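Local coordinates for paternally-expressed GENE 3 protein (Homo sapiens, PDB 4BHX) that acts between p53 and BAX in a neuronal death pathway set off by DNA damage, and uses its SCAN domain, the part described here, to form homo- or heterodimers, at residues R25-L28 with I29-N33. Residues are numbered along the deposited sequence; the frame is centred on the assembly and turned at random.
Sequences RKTL and IKLRN. With EDO (1,2-ethanediol), chain I; EDO (1,2-ethanediol), chain N.
Leu-28 lays its CD2 methyl over one face of the Arg-32 guanidinium, one helical turn further on. The methyl stands 3.2 Å above the plane, not over its centre but nearer its edge, and CD2 of Leu-28 is 3.5 Å from both NH1 and NH2 of Arg-32. In Leu-28, chi1 of 176° swings CG out anti to the backbone N; Arg-32 runs extended from CG to NE, crosses the leucine at a slant, and turns its guanidinium at chi4 (128°). Arg-25 brings a second guanidinium to the same flank: its NH1 lies 4.7 Å from NH1 of Arg-32, two like charges not in contact that would probably repel mildly. One step round the helix, Leu-31 lies alongside Thr-27, both leaving the helix in the same direction, CG2 of Thr-27 4.2 Å from CD1 of Leu-31. The backbone carries the usual helical hydrogen bonds, N-H of each residue to the C=O four before it, from Ile-29 to Arg-32. Thr-27 OG1 hydrogen-bonds Gly-23 O, just ahead of the helix. All this belongs to the first turns of helix 24-39, on the surface of the all-helical SCAN domain, where Thr-27 also touches Tyr-18 and Val-22, and Leu-31 touches Leu-16, in the loop between helices 6-15 and 24-39.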
# COMPACT_ATOMS: atom_id res chain seq x y z
N ARG A 25 20.59 -11.50 -6.89
CA ARG A 25 19.58 -12.46 -7.35
C ARG A 25 18.58 -12.87 -6.25
O ARG A 25 17.37 -12.92 -6.46
CB ARG A 25 20.29 -13.71 -7.92
CG ARG A 25 19.35 -14.83 -8.29
CD ARG A 25 18.38 -14.50 -9.41
NE ARG A 25 18.99 -14.01 -10.66
CZ ARG A 25 18.29 -13.61 -11.73
NH1 ARG A 25 16.96 -13.67 -11.73
NH2 ARG A 25 18.90 -13.15 -12.82
N LYS A 26 19.10 -13.15 -5.07
CA LYS A 26 18.23 -13.52 -3.97
C LYS A 26 17.39 -12.33 -3.51
O LYS A 26 16.26 -12.48 -3.08
CB LYS A 26 19.06 -14.08 -2.83
CG LYS A 26 19.55 -15.50 -3.11
CD LYS A 26 20.26 -16.10 -1.89
CE LYS A 26 21.43 -16.99 -2.35
NZ LYS A 26 21.95 -17.98 -1.33
N THR A 27 17.91 -11.13 -3.65
CA THR A 27 17.16 -9.94 -3.25
C THR A 27 16.01 -9.72 -4.23
O THR A 27 14.88 -9.40 -3.79
CB THR A 27 18.01 -8.70 -3.20
OG1 THR A 27 18.97 -8.84 -2.15
CG2 THR A 27 17.09 -7.43 -2.94
N LEU A 28 16.25 -9.97 -5.52
CA LEU A 28 15.14 -9.91 -6.48
C LEU A 28 14.04 -10.92 -6.16
O LEU A 28 12.86 -10.61 -6.24
CB LEU A 28 15.62 -10.19 -7.92
CG LEU A 28 14.58 -10.25 -8.98
CD1 LEU A 28 13.73 -8.96 -8.93
CD2 LEU A 28 15.16 -10.47 -10.39
N ILE A 29 14.44 -12.15 -5.87
CA ILE A 29 13.46 -13.21 -5.56
C ILE A 29 12.58 -12.77 -4.39
O ILE A 29 11.37 -12.93 -4.43
CB ILE A 29 14.17 -14.56 -5.31
CG1 ILE A 29 14.78 -15.08 -6.64
CG2 ILE A 29 13.21 -15.62 -4.79
CD1 ILE A 29 15.77 -16.22 -6.44
N LYS A 30 13.20 -12.24 -3.33
CA LYS A 30 12.49 -11.79 -2.15
C LYS A 30 11.50 -10.66 -2.45
O LYS A 30 10.33 -10.68 -2.02
CB LYS A 30 13.44 -11.28 -1.10
CG LYS A 30 14.30 -12.33 -0.50
CD LYS A 30 15.52 -11.65 0.08
CE LYS A 30 15.56 -11.62 1.58
NZ LYS A 30 16.58 -12.60 2.05
N LEU A 31 12.00 -9.66 -3.14
CA LEU A 31 11.13 -8.55 -3.52
C LEU A 31 9.92 -8.99 -4.34
O LEU A 31 8.81 -8.50 -4.17
CB LEU A 31 11.95 -7.49 -4.30
CG LEU A 31 12.86 -6.54 -3.52
CD1 LEU A 31 13.67 -5.63 -4.46
CD2 LEU A 31 12.04 -5.73 -2.52
N ARG A 32 10.15 -9.85 -5.31
CA ARG A 32 9.07 -10.37 -6.08
C ARG A 32 8.04 -11.11 -5.24
O ARG A 32 6.89 -10.87 -5.38
CB ARG A 32 9.54 -11.35 -7.15
CG ARG A 32 10.05 -10.71 -8.40
CD ARG A 32 10.19 -11.76 -9.53
NE ARG A 32 10.78 -11.10 -10.70
CZ ARG A 32 11.85 -11.54 -11.38
NH1 ARG A 32 12.47 -12.67 -11.04
NH2 ARG A 32 12.28 -10.84 -12.42
N ASN A 33 8.49 -12.04 -4.42
CA ASN A 33 7.58 -12.77 -3.47
C ASN A 33 6.76 -11.83 -2.60
O ASN A 33 5.54 -11.96 -2.51
CB ASN A 33 8.39 -13.70 -2.62
CG ASN A 33 8.90 -14.90 -3.40
OD1 ASN A 33 8.29 -15.28 -4.37
ND2 ASN A 33 9.99 -15.50 -2.97
C1 EDO I . 23.79 -16.54 0.87
O1 EDO I . 23.97 -16.07 -0.48
C2 EDO I . 22.72 -15.73 1.58
O2 EDO I . 21.54 -16.49 1.83
C1 EDO N . 8.37 -14.78 -8.25
O1 EDO N . 9.23 -15.27 -7.20
C2 EDO N . 7.87 -15.90 -9.15
O2 EDO N . 7.16 -16.86 -8.35